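Local coordinates for protein putative exonuclease (PDB 3L0A) that binds a zinc ion and is probably a PDDEXK-like exonuclease or related hydrolase, at residues 174-177 and 178-182. Residues are numbered along the deposited sequence; the frame is centred on the assembly and turned at random.
Sequences GAVY and QEIVR
V176 holds CG1 anti to its own N (chi1 167°), while I180 turns CG1 away from its carbonyl carbon (chi1 -59°). The two branches therefore meet one helical turn apart. V176 CG1 and I180 CG1 lie 4.0 Å from each other, and the two side chains run side by side in the same direction. I180 CG1 also rests against V176 O. V176 O accepts the I180 N-H, 2.8 Å from O to N.

Three more i to i+4 bonds join G174 to Q178, A175 to E179 and Y177 to V181. A175 O has a second donor. A water donates to A175 O (water O to A175 O 2.7 Å) and to Q178 OE1 (2.8 Å). The extended Q178 chain carries its amide to this water, and its NE2 bonds to L189 O and D211 OD1. Both ends of the buried amide are thus satisfied and its rotation is fixed.

Further along, R182 grips E179 side-on in a salt bridge. R182 NE meets E179 OE1 at 2.8 Å, and R182 NH2 meets the syn lone pair of E179 OE2 at 2.9 Å.

The i to i+4 bonds, the V176/I180 pair and the i to i+3 E179-R182 bridge are successive-turn contacts of an alpha-helix, here helix 170-185. V176, Y177 and V181 pack on strand 126-136, and Y177 and V181 also reach strand 140-147. A175 and Q178 pack against L214 of helix 211-232.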
ATOM      1  N   GLY A 174     -20.571 -14.049 -17.458  1.00 19.00           N
ATOM      2  CA  GLY A 174     -20.840 -14.091 -18.873  1.00 18.50           C
ATOM      3  C   GLY A 174     -21.482 -15.395 -19.323  1.00 17.33           C
ATOM      4  O   GLY A 174     -22.463 -15.365 -20.055  1.00 16.07           O
ATOM      5  N   ALA A 175     -20.936 -16.520 -18.842  1.00 16.50           N
ATOM      6  CA  ALA A 175     -21.407 -17.865 -19.192  1.00 16.48           C
ATOM      7  C   ALA A 175     -22.860 -18.106 -18.852  1.00 16.14           C
ATOM      8  O   ALA A 175     -23.605 -18.662 -19.692  1.00 16.62           O
ATOM      9  CB  ALA A 175     -20.557 -18.924 -18.565  1.00 16.05           C
ATOM     10  N   VAL A 176     -23.261 -17.674 -17.658  1.00 15.89           N
ATOM     11  CA  VAL A 176     -24.618 -17.900 -17.156  1.00 16.21           C
ATOM     12  C   VAL A 176     -25.566 -16.982 -17.882  1.00 17.05           C
ATOM     13  O   VAL A 176     -26.553 -17.430 -18.476  1.00 16.92           O
ATOM     14  CB  VAL A 176     -24.716 -17.637 -15.646  1.00 16.45           C
ATOM     15  CG1 VAL A 176     -26.173 -17.551 -15.198  1.00 16.12           C
ATOM     16  CG2 VAL A 176     -23.985 -18.720 -14.892  1.00 15.67           C
ATOM     17  N   TYR A 177     -25.218 -15.703 -17.917  1.00 17.40           N
ATOM     18  CA  TYR A 177     -26.014 -14.712 -18.647  1.00 17.93           C
ATOM     19  C   TYR A 177     -26.327 -15.202 -20.075  1.00 18.24           C
ATOM     20  O   TYR A 177     -27.482 -15.248 -20.455  1.00 18.45           O
ATOM     21  CB  TYR A 177     -25.286 -13.359 -18.697  1.00 18.25           C
ATOM     22  CG  TYR A 177     -25.380 -12.489 -17.434  1.00 18.78           C
ATOM     23  CD1 TYR A 177     -25.444 -13.042 -16.160  1.00 18.24           C
ATOM     24  CD2 TYR A 177     -25.354 -11.111 -17.528  1.00 19.27           C
ATOM     25  CE1 TYR A 177     -25.537 -12.256 -15.039  1.00 17.77           C
ATOM     26  CE2 TYR A 177     -25.449 -10.313 -16.401  1.00 19.73           C
ATOM     27  CZ  TYR A 177     -25.528 -10.900 -15.147  1.00 18.87           C
ATOM     28  OH  TYR A 177     -25.583 -10.108 -14.015  1.00 17.32           O
ATOM     29  N   GLN A 178     -25.293 -15.612 -20.820  1.00 18.18           N
ATOM     30  CA  GLN A 178     -25.419 -16.164 -22.176  1.00 17.45           C
ATOM     31  C   GLN A 178     -26.404 -17.334 -22.282  1.00 17.70           C
ATOM     32  O   GLN A 178     -27.285 -17.370 -23.182  1.00 18.79           O
ATOM     33  CB  GLN A 178     -24.038 -16.639 -22.667  1.00 17.15           C
ATOM     34  CG  GLN A 178     -23.955 -17.067 -24.160  1.00 17.12           C
ATOM     35  CD  GLN A 178     -22.538 -17.472 -24.585  1.00 16.14           C
ATOM     36  OE1 GLN A 178     -21.961 -18.412 -24.035  1.00 13.17           O
ATOM     37  NE2 GLN A 178     -21.972 -16.746 -25.566  1.00 15.12           N
ATOM     38  N   GLU A 179     -26.221 -18.307 -21.403  1.00 17.31           N
ATOM     39  CA  GLU A 179     -27.031 -19.507 -21.375  1.00 16.74           C
ATOM     40  C   GLU A 179     -28.477 -19.216 -21.022  1.00 16.63           C
ATOM     41  O   GLU A 179     -29.363 -19.790 -21.650  1.00 17.43           O
ATOM     42  CB  GLU A 179     -26.430 -20.532 -20.395  1.00 16.99           C
ATOM     43  CG  GLU A 179     -27.303 -21.739 -20.011  1.00 17.97           C
ATOM     44  CD  GLU A 179     -27.808 -22.562 -21.194  1.00 19.23           C
ATOM     45  OE1 GLU A 179     -27.257 -22.465 -22.324  1.00 18.93           O
ATOM     46  OE2 GLU A 179     -28.776 -23.334 -20.980  1.00 21.13           O
ATOM     47  N   ILE A 180     -28.739 -18.358 -20.038  1.00 16.44           N
ATOM     48  CA  ILE A 180     -30.131 -18.044 -19.658  1.00 16.87           C
ATOM     49  C   ILE A 180     -30.858 -17.309 -20.785  1.00 17.91           C
ATOM     50  O   ILE A 180     -31.995 -17.652 -21.086  1.00 18.04           O
ATOM     51  CB  ILE A 180     -30.251 -17.279 -18.319  1.00 16.63           C
ATOM     52  CG1 ILE A 180     -29.640 -18.101 -17.170  1.00 16.42           C
ATOM     53  CG2 ILE A 180     -31.691 -16.984 -17.958  1.00 14.87           C
ATOM     54  CD1 ILE A 180     -30.375 -19.391 -16.846  1.00 11.22           C
ATOM     55  N   VAL A 181     -30.195 -16.338 -21.427  1.00 18.73           N
ATOM     56  CA  VAL A 181     -30.731 -15.696 -22.647  1.00 18.49           C
ATOM     57  C   VAL A 181     -31.030 -16.776 -23.704  1.00 18.97           C
ATOM     58  O   VAL A 181     -32.068 -16.744 -24.390  1.00 18.33           O
ATOM     59  CB  VAL A 181     -29.746 -14.601 -23.224  1.00 18.86           C
ATOM     60  CG1 VAL A 181     -30.193 -14.063 -24.573  1.00 16.97           C
ATOM     61  CG2 VAL A 181     -29.523 -13.400 -22.213  1.00 19.08           C
ATOM     62  N   ARG A 182     -30.140 -17.750 -23.818  1.00 19.22           N
ATOM     63  CA  ARG A 182     -30.339 -18.782 -24.797  1.00 19.63           C
ATOM     64  C   ARG A 182     -31.585 -19.592 -24.487  1.00 20.06           C
ATOM     65  O   ARG A 182     -32.229 -20.025 -25.395  1.00 20.11           O
ATOM     66  CB  ARG A 182     -29.130 -19.699 -24.905  1.00 19.83           C
ATOM     67  CG  ARG A 182     -29.178 -20.614 -26.142  1.00 19.21           C
ATOM     68  CD  ARG A 182     -28.158 -21.758 -26.064  1.00 18.75           C
ATOM     69  NE  ARG A 182     -28.429 -22.585 -24.902  1.00 18.19           N
ATOM     70  CZ  ARG A 182     -29.420 -23.467 -24.808  1.00 19.51           C
ATOM     71  NH1 ARG A 182     -30.245 -23.693 -25.823  1.00 18.67           N
ATOM     72  NH2 ARG A 182     -29.587 -24.149 -23.689  1.00 19.99           N
TER
HETATM   73  O   HOH W   1     -22.806 -19.979 -21.850  1.00 23.71           O